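Local structure of member of DUF4221 family (Bacteroides vulgatus, 3S9J) at residues Pro186-Glu191 / Pro246-Ser251; Gln149-Pro154 / Asp193-Gly198; Phe34-Lys39 / Ser87-Tyr92; Lys29-Phe34 / Tyr328-Val333. The protein is of unknown function but folds as a six-bladed beta-propeller, a member of the DUF4221 family from a gut Bacteroides species. All blocks are in the same frame, centred on the assembly; numbering follows the deposited sequence. Where two conformers were deposited one is given.

Interaction 1 of 4, residues Pro186-Glu191 / Pro246-Ser251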
loop_
_atom_site.group_PDB
_atom_site.type_symbol
_atom_site.label_atom_id
_atom_site.label_comp_id
_atom_site.label_asym_id
_atom_site.label_seq_id
_atom_site.Cartn_x
_atom_site.Cartn_y
_atom_site.Cartn_z
ATOM N N PRO A 186 -15.311 14.685 5.772
ATOM C CA PRO A 186 -15.344 15.604 6.930
ATOM C C PRO A 186 -15.360 14.852 8.256
ATOM O O PRO A 186 -16.292 15.014 9.060
ATOM C CB PRO A 186 -16.651 16.375 6.714
ATOM C CG PRO A 186 -17.553 15.365 6.060
ATOM C CD PRO A 186 -16.635 14.575 5.125
ATOM N N ILE A 187 -14.330 14.043 8.476
ATOM C CA ILE A 187 -14.240 13.187 9.669
ATOM C C ILE A 187 -13.044 13.530 10.553
ATOM O O ILE A 187 -12.705 12.751 11.440
ATOM C CB ILE A 187 -14.205 11.676 9.281
ATOM C CG1 ILE A 187 -12.945 11.330 8.475
ATOM C CG2 ILE A 187 -15.465 11.298 8.516
ATOM C CD1 ILE A 187 -12.875 9.852 7.986
ATOM N N PHE A 188 -12.392 14.664 10.282
ATOM C CA PHE A 188 -11.180 15.092 10.974
ATOM C C PHE A 188 -11.501 16.347 11.779
ATOM O O PHE A 188 -11.769 17.402 11.219
ATOM C CB PHE A 188 -10.071 15.362 9.967
ATOM C CG PHE A 188 -9.796 14.193 9.097
ATOM C CD1 PHE A 188 -9.037 13.133 9.575
ATOM C CD2 PHE A 188 -10.321 14.125 7.825
ATOM C CE1 PHE A 188 -8.801 12.019 8.783
ATOM C CE2 PHE A 188 -10.068 13.020 7.017
ATOM C CZ PHE A 188 -9.322 11.969 7.508
ATOM N N LYS A 189 -11.473 16.210 13.100
ATOM C CA LYS A 189 -12.015 17.214 14.026
ATOM C C LYS A 189 -10.956 18.144 14.628
ATOM O O LYS A 189 -11.229 19.297 14.926
ATOM C CB LYS A 189 -12.758 16.496 15.158
ATOM C CG LYS A 189 -13.814 15.481 14.686
ATOM C CD LYS A 189 -14.702 16.059 13.573
ATOM C CE LYS A 189 -16.088 15.402 13.515
ATOM N NZ LYS A 189 -16.036 13.955 13.186
ATOM N N GLU A 190 -9.749 17.634 14.832
ATOM C CA GLU A 190 -8.709 18.414 15.507
ATOM C C GLU A 190 -8.135 19.496 14.607
ATOM O O GLU A 190 -7.930 19.272 13.415
ATOM C CB GLU A 190 -7.579 17.513 16.007
ATOM C CG GLU A 190 -8.013 16.496 17.058
ATOM C CD GLU A 190 -8.644 15.250 16.478
ATOM O OE1 GLU A 190 -8.415 14.965 15.279
ATOM O OE2 GLU A 190 -9.369 14.550 17.225
ATOM N N GLU A 191 -7.864 20.667 15.182
ATOM C CA GLU A 191 -7.316 21.783 14.426
ATOM C C GLU A 191 -5.979 22.203 15.017
ATOM O O GLU A 191 -5.895 23.136 15.811
ATOM C CB GLU A 191 -8.315 22.943 14.393
ATOM C CG GLU A 191 -9.574 22.608 13.579
ATOM C CD GLU A 191 -10.547 23.766 13.450
ATOM O OE1 GLU A 191 -10.620 24.585 14.388
ATOM O OE2 GLU A 191 -11.260 23.854 12.420
ATOM N N PRO A 246 -11.070 9.010 12.816
ATOM C CA PRO A 246 -9.676 9.338 12.938
ATOM C C PRO A 246 -9.375 10.333 14.038
ATOM O O PRO A 246 -10.232 11.116 14.456
ATOM C CB PRO A 246 -9.316 9.923 11.546
ATOM C CG PRO A 246 -10.354 9.386 10.639
ATOM C CD PRO A 246 -11.583 9.353 11.477
ATOM N N LYS A 247 -8.164 10.219 14.540
ATOM C CA LYS A 247 -7.657 11.109 15.578
ATOM C C LYS A 247 -6.334 11.611 15.047
ATOM O O LYS A 247 -5.362 10.860 14.957
ATOM C CB LYS A 247 -7.455 10.372 16.908
ATOM C CG LYS A 247 -7.759 11.235 18.143
ATOM C CD LYS A 247 -6.614 12.155 18.565
ATOM C CE LYS A 247 -5.829 11.593 19.756
ATOM N NZ LYS A 247 -4.425 11.156 19.415
ATOM N N LEU A 248 -6.309 12.877 14.673
ATOM C CA LEU A 248 -5.079 13.452 14.171
ATOM C C LEU A 248 -4.053 13.570 15.301
ATOM O O LEU A 248 -4.402 13.880 16.430
ATOM C CB LEU A 248 -5.350 14.817 13.557
ATOM C CG LEU A 248 -6.288 14.838 12.336
ATOM C CD1 LEU A 248 -6.523 16.280 11.896
ATOM C CD2 LEU A 248 -5.716 14.019 11.158
ATOM N N GLY A 249 -2.793 13.358 14.965
ATOM C CA GLY A 249 -1.702 13.618 15.884
ATOM C C GLY A 249 -1.277 15.074 15.834
ATOM O O GLY A 249 -1.286 15.706 14.777
ATOM N N ASN A 250 -0.911 15.592 16.994
ATOM C CA ASN A 250 -0.392 16.937 17.149
ATOM C C ASN A 250 1.141 16.913 17.149
ATOM O O ASN A 250 1.740 16.288 18.018
ATOM C CB ASN A 250 -0.907 17.509 18.452
ATOM C CG ASN A 250 -0.441 18.925 18.695
ATOM O OD1 ASN A 250 0.338 19.484 17.919
ATOM N ND2 ASN A 250 -0.911 19.511 19.784
ATOM N N SER A 251 1.779 17.572 16.182
ATOM C CA SER A 251 3.254 17.597 16.113
ATOM C C SER A 251 3.913 18.141 17.387
ATOM O O SER A 251 4.977 17.666 17.771
ATOM C CB SER A 251 3.746 18.407 14.895
ATOM O OG SER A 251 3.537 17.672 13.703
HETATM O O HOH W 1 -10.184 13.871 13.937
#

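Interaction 2 of 4, residues Gln149-Pro154 / Asp193-Gly198. With FMT (formic acid), chain F.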
loop_
_atom_site.group_PDB
_atom_site.type_symbol
_atom_site.label_atom_id
_atom_site.label_comp_id
_atom_site.label_asym_id
_atom_site.label_seq_id
_atom_site.Cartn_x
_atom_site.Cartn_y
_atom_site.Cartn_z
ATOM N N GLN A 149 -2.937 12.033 -2.956
ATOM C CA GLN A 149 -2.403 13.340 -2.639
ATOM C C GLN A 149 -2.574 13.646 -1.133
ATOM O O GLN A 149 -3.573 13.257 -0.521
ATOM C CB GLN A 149 -3.090 14.401 -3.490
ATOM C CG GLN A 149 -2.666 14.284 -4.947
ATOM C CD GLN A 149 -1.248 14.744 -5.170
ATOM O OE1 GLN A 149 -0.974 15.949 -5.221
ATOM N NE2 GLN A 149 -0.342 13.807 -5.312
ATOM N N GLU A 150 -1.551 14.300 -0.582
ATOM C CA GLU A 150 -1.556 14.681 0.833
ATOM C C GLU A 150 -2.087 16.126 0.981
ATOM O O GLU A 150 -2.403 16.796 -0.014
ATOM C CB GLU A 150 -0.144 14.476 1.434
ATOM C CG GLU A 150 0.294 12.977 1.517
ATOM C CD GLU A 150 1.634 12.766 2.222
ATOM O OE1 GLU A 150 2.181 13.766 2.726
ATOM O OE2 GLU A 150 2.154 11.613 2.276
ATOM N N ILE A 151 -2.233 16.599 2.224
ATOM C CA ILE A 151 -2.732 17.955 2.473
ATOM C C ILE A 151 -1.755 19.064 2.013
ATOM O O ILE A 151 -0.557 18.875 2.021
ATOM C CB ILE A 151 -3.109 18.152 3.966
ATOM C CG1 ILE A 151 -1.878 17.950 4.856
ATOM C CG2 ILE A 151 -4.230 17.178 4.334
ATOM C CD1 ILE A 151 -2.093 18.246 6.332
ATOM N N LEU A 152 -2.287 20.216 1.625
ATOM C CA LEU A 152 -1.474 21.263 0.986
ATOM C C LEU A 152 -1.105 22.400 1.935
ATOM O O LEU A 152 -0.508 23.396 1.529
ATOM C CB LEU A 152 -2.195 21.815 -0.250
ATOM C CG LEU A 152 -2.255 20.885 -1.477
ATOM C CD1 LEU A 152 -2.947 21.620 -2.643
ATOM C CD2 LEU A 152 -0.850 20.335 -1.875
ATOM N N LYS A 153 -1.465 22.249 3.199
ATOM C CA LYS A 153 -1.104 23.237 4.197
ATOM C C LYS A 153 -1.088 22.557 5.547
ATOM O O LYS A 153 -1.912 21.683 5.801
ATOM C CB LYS A 153 -2.073 24.414 4.169
ATOM C CG LYS A 153 -3.484 24.136 4.649
ATOM C CD LYS A 153 -4.244 25.435 4.726
ATOM C CE LYS A 153 -5.528 25.311 5.513
ATOM N NZ LYS A 153 -5.951 26.606 6.128
ATOM N N PRO A 154 -0.140 22.949 6.413
ATOM C CA PRO A 154 0.065 22.242 7.655
ATOM C C PRO A 154 -1.064 22.421 8.697
ATOM O O PRO A 154 -1.292 21.506 9.500
ATOM C CB PRO A 154 1.374 22.840 8.179
ATOM C CG PRO A 154 1.377 24.229 7.661
ATOM C CD PRO A 154 0.702 24.160 6.319
ATOM N N ASP A 193 -1.806 23.338 14.677
ATOM C CA ASP A 193 -0.933 24.133 13.821
ATOM C C ASP A 193 -0.140 23.249 12.875
ATOM O O ASP A 193 0.088 23.638 11.737
ATOM C CB ASP A 193 0.042 24.978 14.645
ATOM C CG ASP A 193 -0.620 26.190 15.280
ATOM O OD1 ASP A 193 -1.615 26.706 14.722
ATOM O OD2 ASP A 193 -0.124 26.622 16.341
ATOM N N ASN A 194 0.290 22.075 13.358
ATOM C CA ASN A 194 1.025 21.109 12.561
ATOM C C ASN A 194 0.634 19.669 12.906
ATOM O O ASN A 194 0.727 19.230 14.071
ATOM C CB ASN A 194 2.538 21.303 12.720
ATOM C CG ASN A 194 3.013 22.678 12.215
ATOM O OD1 ASN A 194 3.409 22.825 11.056
ATOM N ND2 ASN A 194 2.939 23.687 13.082
ATOM N N ILE A 195 0.202 18.945 11.878
ATOM C CA ILE A 195 -0.344 17.599 12.031
ATOM C C ILE A 195 0.768 16.577 11.916
ATOM O O ILE A 195 1.561 16.613 10.967
ATOM C CB ILE A 195 -1.430 17.310 10.961
ATOM C CG1 ILE A 195 -2.635 18.216 11.167
ATOM C CG2 ILE A 195 -1.872 15.821 10.992
ATOM C CD1 ILE A 195 -3.507 18.313 9.923
ATOM N N ALA A 196 0.797 15.649 12.876
ATOM C CA ALA A 196 1.832 14.605 12.977
ATOM C C ALA A 196 1.465 13.348 12.198
ATOM O O ALA A 196 2.350 12.576 11.800
ATOM C CB ALA A 196 2.082 14.239 14.452
ATOM N N GLY A 197 0.178 13.141 11.974
ATOM C CA GLY A 197 -0.313 12.042 11.090
ATOM C C GLY A 197 -1.773 11.818 11.431
ATOM O O GLY A 197 -2.378 12.657 12.107
ATOM N N GLY A 198 -2.338 10.683 11.017
ATOM C CA GLY A 198 -3.706 10.321 11.414
ATOM C C GLY A 198 -4.719 10.359 10.279
ATOM O O GLY A 198 -5.832 9.879 10.422
HETATM C C FMT F . -1.477 7.907 9.262
HETATM O O1 FMT F . -0.672 8.761 9.627
HETATM O O2 FMT F . -2.687 8.027 9.415
HETATM O O HOH W 2 0.373 19.628 9.104
#

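Interaction 3 of 4, residues Phe34-Lys39 / Ser87-Tyr92. With GOL (glycerol), chain T.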
loop_
_atom_site.group_PDB
_atom_site.type_symbol
_atom_site.label_atom_id
_atom_site.label_comp_id
_atom_site.label_asym_id
_atom_site.label_seq_id
_atom_site.Cartn_x
_atom_site.Cartn_y
_atom_site.Cartn_z
ATOM N N PHE A 34 1.842 -9.388 -10.481
ATOM C CA PHE A 34 1.387 -9.125 -11.838
ATOM C C PHE A 34 1.478 -10.392 -12.690
ATOM O O PHE A 34 2.159 -11.341 -12.326
ATOM C CB PHE A 34 2.168 -7.977 -12.474
ATOM C CG PHE A 34 3.592 -8.303 -12.816
ATOM C CD1 PHE A 34 4.576 -8.232 -11.861
ATOM C CD2 PHE A 34 3.956 -8.637 -14.112
ATOM C CE1 PHE A 34 5.886 -8.532 -12.155
ATOM C CE2 PHE A 34 5.260 -8.930 -14.433
ATOM C CZ PHE A 34 6.256 -8.862 -13.449
ATOM N N GLU A 35 0.732 -10.378 -13.790
ATOM C CA GLU A 35 0.773 -11.429 -14.790
ATOM C C GLU A 35 1.473 -10.955 -16.035
ATOM O O GLU A 35 1.296 -9.817 -16.441
ATOM C CB GLU A 35 -0.644 -11.856 -15.140
ATOM C CG GLU A 35 -1.441 -12.433 -13.954
ATOM C CD GLU A 35 -1.873 -13.854 -14.119
ATOM O OE1 GLU A 35 -1.562 -14.467 -15.162
ATOM O OE2 GLU A 35 -2.547 -14.382 -13.212
ATOM N N GLU A 36 2.277 -11.843 -16.624
ATOM C CA GLU A 36 2.956 -11.588 -17.871
ATOM C C GLU A 36 3.234 -12.917 -18.571
ATOM O O GLU A 36 3.642 -13.893 -17.946
ATOM C CB GLU A 36 4.255 -10.833 -17.646
ATOM C CG GLU A 36 4.888 -10.299 -18.938
ATOM C CD GLU A 36 6.114 -9.415 -18.740
ATOM O OE1 GLU A 36 6.322 -8.911 -17.615
ATOM O OE2 GLU A 36 6.890 -9.223 -19.721
ATOM N N ASN A 37 2.978 -12.951 -19.872
ATOM C CA ASN A 37 3.246 -14.126 -20.693
ATOM C C ASN A 37 2.605 -15.398 -20.131
ATOM O O ASN A 37 3.196 -16.462 -20.202
ATOM C CB ASN A 37 4.758 -14.333 -20.832
ATOM C CG ASN A 37 5.464 -13.145 -21.484
ATOM O OD1 ASN A 37 4.918 -12.496 -22.377
ATOM N ND2 ASN A 37 6.686 -12.866 -21.032
ATOM N N GLY A 38 1.424 -15.279 -19.533
ATOM C CA GLY A 38 0.698 -16.452 -19.022
ATOM C C GLY A 38 1.091 -16.956 -17.640
ATOM O O GLY A 38 0.583 -17.988 -17.218
ATOM N N LYS A 39 2.002 -16.238 -16.960
ATOM C CA LYS A 39 2.485 -16.626 -15.628
ATOM C C LYS A 39 2.366 -15.453 -14.648
ATOM O O LYS A 39 2.291 -14.292 -15.049
ATOM C CB LYS A 39 3.955 -17.077 -15.703
ATOM C CG LYS A 39 4.172 -18.552 -16.074
ATOM C CD LYS A 39 5.655 -18.877 -16.344
ATOM C CE LYS A 39 6.616 -18.362 -15.248
ATOM N NZ LYS A 39 6.907 -19.343 -14.146
ATOM N N SER A 87 3.160 -1.842 -15.164
ATOM C CA SER A 87 2.164 -0.934 -15.716
ATOM C C SER A 87 1.729 -1.365 -17.144
ATOM O O SER A 87 1.841 -0.567 -18.089
ATOM C CB SER A 87 2.717 0.490 -15.728
ATOM O OG SER A 87 2.986 0.942 -14.412
ATOM N N PRO A 88 1.187 -2.590 -17.283
ATOM C CA PRO A 88 0.766 -3.543 -16.233
ATOM C C PRO A 88 1.720 -4.680 -15.945
ATOM O O PRO A 88 1.455 -5.478 -15.055
ATOM C CB PRO A 88 -0.524 -4.124 -16.820
ATOM C CG PRO A 88 -0.223 -4.201 -18.287
ATOM C CD PRO A 88 0.586 -2.957 -18.594
ATOM N N ASP A 89 2.808 -4.754 -16.700
ATOM C CA ASP A 89 3.793 -5.822 -16.540
ATOM C C ASP A 89 5.188 -5.234 -16.532
ATOM O O ASP A 89 5.341 -4.018 -16.375
ATOM C CB ASP A 89 3.589 -6.907 -17.603
ATOM C CG ASP A 89 3.756 -6.399 -19.035
ATOM O OD1 ASP A 89 4.452 -5.416 -19.287
ATOM O OD2 ASP A 89 3.163 -7.016 -19.940
ATOM N N SER A 90 6.213 -6.066 -16.681
ATOM C CA SER A 90 7.595 -5.601 -16.514
ATOM C C SER A 90 8.149 -4.902 -17.739
ATOM O O SER A 90 9.241 -4.355 -17.690
ATOM C CB SER A 90 8.510 -6.766 -16.158
ATOM O OG SER A 90 8.640 -7.678 -17.239
ATOM N N GLN A 91 7.393 -4.867 -18.830
ATOM C CA GLN A 91 7.884 -4.221 -20.054
ATOM C C GLN A 91 7.760 -2.713 -20.028
ATOM O O GLN A 91 8.438 -2.003 -20.799
ATOM C CB GLN A 91 7.129 -4.767 -21.273
ATOM C CG GLN A 91 7.308 -6.270 -21.483
ATOM C CD GLN A 91 8.770 -6.704 -21.520
ATOM O OE1 GLN A 91 9.589 -6.115 -22.218
ATOM N NE2 GLN A 91 9.100 -7.727 -20.747
ATOM N N TYR A 92 6.899 -2.217 -19.139
ATOM C CA TYR A 92 6.661 -0.793 -18.970
ATOM C C TYR A 92 6.298 -0.573 -17.532
ATOM O O TYR A 92 5.232 -0.996 -17.060
ATOM C CB TYR A 92 5.495 -0.360 -19.878
ATOM C CG TYR A 92 5.180 1.149 -19.837
ATOM C CD1 TYR A 92 5.918 2.059 -20.582
ATOM C CD2 TYR A 92 4.133 1.630 -19.069
ATOM C CE1 TYR A 92 5.612 3.433 -20.577
ATOM C CE2 TYR A 92 3.829 3.000 -19.034
ATOM C CZ TYR A 92 4.566 3.880 -19.791
ATOM O OH TYR A 92 4.236 5.217 -19.778
HETATM C C1 GOL T . 9.889 -13.124 -17.088
HETATM O O1 GOL T . 11.176 -12.775 -16.647
HETATM C C2 GOL T . 9.006 -11.912 -17.352
HETATM O O2 GOL T . 9.724 -10.981 -18.112
HETATM C C3 GOL T . 8.370 -11.313 -16.087
HETATM O O3 GOL T . 8.876 -10.031 -15.777
HETATM O O HOH W 3 1.097 -8.470 -19.554
HETATM O O HOH W 4 -0.375 -7.727 -16.774
#

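Interaction 4 of 4, residues Lys29-Phe34 / Tyr328-Val333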
loop_
_atom_site.group_PDB
_atom_site.type_symbol
_atom_site.label_atom_id
_atom_site.label_comp_id
_atom_site.label_asym_id
_atom_site.label_seq_id
_atom_site.Cartn_x
_atom_site.Cartn_y
_atom_site.Cartn_z
ATOM N N LYS A 29 9.332 -2.060 0.019
ATOM C CA LYS A 29 8.157 -1.219 0.275
ATOM C C LYS A 29 7.303 -1.006 -0.966
ATOM O O LYS A 29 6.302 -0.299 -0.895
ATOM C CB LYS A 29 8.563 0.141 0.852
ATOM C CG LYS A 29 9.208 0.013 2.243
ATOM C CD LYS A 29 9.438 1.384 2.870
ATOM C CE LYS A 29 9.973 1.312 4.281
ATOM N NZ LYS A 29 10.333 2.726 4.764
ATOM N N SER A 30 7.671 -1.635 -2.077
ATOM C CA SER A 30 6.922 -1.491 -3.322
ATOM C C SER A 30 6.987 -2.824 -4.091
ATOM O O SER A 30 7.795 -3.010 -5.030
ATOM C CB SER A 30 7.482 -0.342 -4.126
ATOM O OG SER A 30 6.654 -0.058 -5.269
HETATM N N MSE A 31 6.146 -3.753 -3.647
HETATM C CA MSE A 31 6.099 -5.094 -4.228
HETATM C C MSE A 31 4.668 -5.385 -4.643
HETATM O O MSE A 31 3.745 -5.214 -3.868
HETATM C CB MSE A 31 6.594 -6.208 -3.275
HETATM C CG MSE A 31 6.230 -6.098 -1.888
HETATM SE SE MSE A 31 6.420 -7.978 -1.183
HETATM C CE MSE A 31 4.462 -8.290 -1.236
ATOM N N PHE A 32 4.508 -5.775 -5.899
ATOM C CA PHE A 32 3.193 -6.004 -6.478
ATOM C C PHE A 32 3.181 -7.255 -7.325
ATOM O O PHE A 32 4.081 -7.484 -8.122
ATOM C CB PHE A 32 2.822 -4.854 -7.395
ATOM C CG PHE A 32 2.729 -3.502 -6.701
ATOM C CD1 PHE A 32 1.725 -3.257 -5.794
ATOM C CD2 PHE A 32 3.669 -2.504 -6.956
ATOM C CE1 PHE A 32 1.636 -2.016 -5.157
ATOM C CE2 PHE A 32 3.577 -1.262 -6.368
ATOM C CZ PHE A 32 2.549 -1.013 -5.437
ATOM N N GLN A 33 2.120 -8.033 -7.203
ATOM C CA GLN A 33 1.912 -9.188 -8.067
ATOM C C GLN A 33 1.402 -8.696 -9.429
ATOM O O GLN A 33 0.607 -7.746 -9.518
ATOM C CB GLN A 33 0.930 -10.166 -7.402
ATOM C CG GLN A 33 0.704 -11.479 -8.124
ATOM C CD GLN A 33 -0.471 -11.459 -9.107
ATOM O OE1 GLN A 33 -0.984 -10.396 -9.449
ATOM N NE2 GLN A 33 -0.898 -12.652 -9.558
ATOM N N PHE A 34 1.842 -9.388 -10.481
ATOM C CA PHE A 34 1.387 -9.125 -11.838
ATOM C C PHE A 34 1.478 -10.392 -12.690
ATOM O O PHE A 34 2.159 -11.341 -12.326
ATOM C CB PHE A 34 2.168 -7.977 -12.474
ATOM C CG PHE A 34 3.592 -8.303 -12.816
ATOM C CD1 PHE A 34 4.576 -8.232 -11.861
ATOM C CD2 PHE A 34 3.956 -8.637 -14.112
ATOM C CE1 PHE A 34 5.886 -8.532 -12.155
ATOM C CE2 PHE A 34 5.260 -8.930 -14.433
ATOM C CZ PHE A 34 6.256 -8.862 -13.449
ATOM N N TYR A 328 3.056 -8.259 7.723
ATOM C CA TYR A 328 1.890 -8.050 6.865
ATOM C C TYR A 328 2.020 -6.842 5.951
ATOM O O TYR A 328 1.219 -6.717 5.020
ATOM C CB TYR A 328 0.583 -8.002 7.674
ATOM C CG TYR A 328 0.514 -6.926 8.729
ATOM C CD1 TYR A 328 0.235 -5.602 8.369
ATOM C CD2 TYR A 328 0.719 -7.209 10.059
ATOM C CE1 TYR A 328 0.182 -4.586 9.319
ATOM C CE2 TYR A 328 0.630 -6.198 11.037
ATOM C CZ TYR A 328 0.369 -4.901 10.670
ATOM O OH TYR A 328 0.313 -3.884 11.583
ATOM N N LYS A 329 3.004 -5.990 6.181
ATOM C CA LYS A 329 3.316 -4.919 5.259
ATOM C C LYS A 329 4.018 -5.399 3.972
ATOM O O LYS A 329 4.327 -4.581 3.095
ATOM C CB LYS A 329 4.092 -3.798 5.951
ATOM C CG LYS A 329 3.239 -3.161 7.050
ATOM C CD LYS A 329 3.839 -1.898 7.605
ATOM C CE LYS A 329 2.980 -1.330 8.708
ATOM N NZ LYS A 329 3.536 -0.062 9.316
HETATM N N MSE A 330 4.213 -6.718 3.868
HETATM C CA MSE A 330 4.533 -7.390 2.606
HETATM C C MSE A 330 3.490 -8.471 2.331
HETATM O O MSE A 330 3.652 -9.648 2.711
HETATM C CB MSE A 330 5.933 -7.980 2.631
HETATM C CG MSE A 330 7.035 -6.954 2.387
HETATM SE SE MSE A 330 8.739 -7.767 1.939
HETATM C CE MSE A 330 9.119 -8.635 3.651
ATOM N N SER A 331 2.375 -8.042 1.754
ATOM C CA SER A 331 1.263 -8.925 1.421
ATOM C C SER A 331 0.898 -8.700 -0.051
ATOM O O SER A 331 1.091 -7.599 -0.570
ATOM C CB SER A 331 0.042 -8.651 2.320
ATOM O OG SER A 331 0.319 -9.029 3.656
ATOM N N PHE A 332 0.402 -9.744 -0.703
ATOM C CA PHE A 332 -0.108 -9.629 -2.068
ATOM C C PHE A 332 -1.124 -10.704 -2.364
ATOM O O PHE A 332 -1.160 -11.762 -1.719
ATOM C CB PHE A 332 1.020 -9.693 -3.096
ATOM C CG PHE A 332 1.641 -11.067 -3.284
ATOM C CD1 PHE A 332 2.745 -11.456 -2.514
ATOM C CD2 PHE A 332 1.180 -11.949 -4.257
ATOM C CE1 PHE A 332 3.340 -12.691 -2.678
ATOM C CE2 PHE A 332 1.778 -13.216 -4.428
ATOM C CZ PHE A 332 2.868 -13.582 -3.643
ATOM N N VAL A 333 -1.983 -10.432 -3.333
ATOM C CA VAL A 333 -2.941 -11.454 -3.782
ATOM C C VAL A 333 -2.366 -12.111 -5.030
ATOM O O VAL A 333 -2.020 -11.423 -5.997
ATOM C CB VAL A 333 -4.297 -10.850 -4.120
ATOM C CG1 VAL A 333 -5.277 -11.961 -4.674
ATOM C CG2 VAL A 333 -4.899 -10.152 -2.885
HETATM O O HOH W 5 1.267 -6.109 -2.945
HETATM O O HOH W 6 -3.133 -9.261 -7.170
#

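Interaction 1 of 4, residues Pro186-Glu191 / Pro246-Ser251
Two linkers between blades of the propeller meet where E190 reaches over to the backbone of L248. The L248 N-H donates to E190 OE1 at 3.0 Å, nearly straight at 160°, yet it arrives from above the carboxylate, about 60° out of its plane. The glutamate side chain is bent at chi2 (82°), which turns the carboxylate toward L248 N. A water is held by three groups: it accepts from K189 N and donates to both E190 OE1 and P246 O, so that the carboxylate serves the other linker directly and through solvent. With an alanine here, L248 N would probably lose its acceptor and the water one of its three partners. Segment 186-191 belongs to the connection that follows strand 177-183, the last of one blade, while 246-251 follows strand 231-235, the last of the next, and includes strand 249-250, which pairs with strand 195-197. Beside the polar bridge, P246 packs against two neighbouring side chains at once: its CG lies 3.7 Å from I187 CD1 and its CB 3.5 Å from F188 CE1. I187 CG1 also covers one face of the F188 ring, offset toward the rim. Farther along, L248 CD2 packs 3.8 Å from F188 CD1, and W161 meets the same ring from outside these linkers.

Interaction 2 of 4, residues Gln149-Pro154 / Asp193-Gly198
P154 O and D193 O, two acceptors, face each other at 3.4 Å, and no direct hydrogen bond joins the two segments. A water makes up for this: it donates to P154 O and accepts from I195 N, the donor lying 2.9 Å from the water oxygen, and so satisfies a carbonyl and an amide that approach without bonding. Around this bridge the contact is light. The P154 ring lies beside the N194 side chain, both pointing the same way, with P154 CB 3.5 Å from N194 OD1. At the other end the methyl ends of two isoleucines meet, I151 CD1 against I195 CD1 at 3.9 Å. I151 CG1 sits between the backbone N and the carbonyl carbon (chi1 61°), which carries CD1 across to its partner; W161 and Y199 also touch I151. Beyond the touching residues, G198 N donates at 2.9 Å to O1 of a formic acid, probably from the crystallisation liquor, and G200 N grips the same molecule. The contact thus sets a loop between strands 144-148 and 165-171, inside one blade, against short strand 195-197 on the link to the next, as blades follow one another in a beta-propeller.

Interaction 3 of 4, residues Phe34-Lys39 / Ser87-Tyr92
Hydrogen bonds dominate where the E36 carboxylate meets the turn at S90. E36 OE1 takes two of them: S90 OG gives its proton at 2.7 Å to the syn lone pair, while S90 N, 3.0 Å away, comes in 45° above the carboxylate plane. E36 OE2 receives Q91 NE2 at 2.9 Å on its own syn lone pair. This reach comes from a stretched glutamate, its CG anti to the backbone N (chi1 -169°) and the chain extended beyond. The partner turn is shaped by D89, whose OD1 accepts from Q91 N at 3.0 Å in an Asx turn. Each side is the hairpin turn joining the two innermost strands of a propeller blade: a type I' turn from E36 to K39 in one, a type I turn from D89 to Y92 in its neighbour. Electrostatically the site is mixed, for the E36 and D89 carboxylates stack with planes 29° apart and E36 OE1 lies 4.3 Å from D89 OD1; K66, bonded to S90 OG, probably eases this crowding. Van der Waals contact comes from the F34 ring, lying against the turn backbone with CD2 3.7 Å from D89 CA. O3 of a glycerol, probably from the crystallisation liquor, donates a hydrogen bond to S90 OG and meets the F34 ring edge.

Interaction 4 of 4, residues Lys29-Phe34 / Tyr328-Val333
S331 OG, on a residue whose carbonyl touches M31, donates to Y328 O at 2.8 Å; that oxygen is also bonded by H269, so two donors grip the carbonyl just before the corner at K329 and M330. From this corner the strand runs beside 31-34, the axes 6.6 Å apart and only 14° from parallel, and no direct hydrogen bond crosses. M31, deposited as selenomethionine, bends at chi3 (-102°) and lays its CE 3.5 Å from S331 O and 3.8 Å from F332 CD1, while its SE lies 3.8 Å from M330 CG. A water lies near both M31 O and S331 O. Q33 CB packs 3.6 Å from F332 CD2, and Q33 CG sits 3.5 Å from V333 O. The glutamine amide runs nearly parallel to the F332 ring, and its polar atoms find partners beyond the strands: OE1 accepts from K274, NE2 bonds E40 and Y275. Replacing Q33 by an alanine would probably leave K274, E40 and Y275 without their amide partner and thin the packing against V333 O. In such near-parallel packing, innermost strands of adjacent blades line the centre of a beta-propeller, here between blade 31-69 and the blade combining strand 8-19 with C-terminal strands 327-334, 337-341 and 354-364.

Interactions 3 and 4 share F34 and strand 31-36, but treat it differently: near the centre of the chain, interaction 4 is buried packing between innermost strands with waters in the gap, whereas at the hairpin end interaction 3, only partly buried, relies on a carboxylate gripping a turn. Interactions 1 and 2 lie together on the opposite side of the chain's centre from interaction 3, about 40 and 36 Å from it between centres. They are coupled through the two-stranded sheet of 195-197 and 249-250, where A196 N probably bonds G249 O. Of this pair, interaction 1 is buried and combines a direct bond with apolar packing, while interaction 2 lies at the surface and depends on a bridging water.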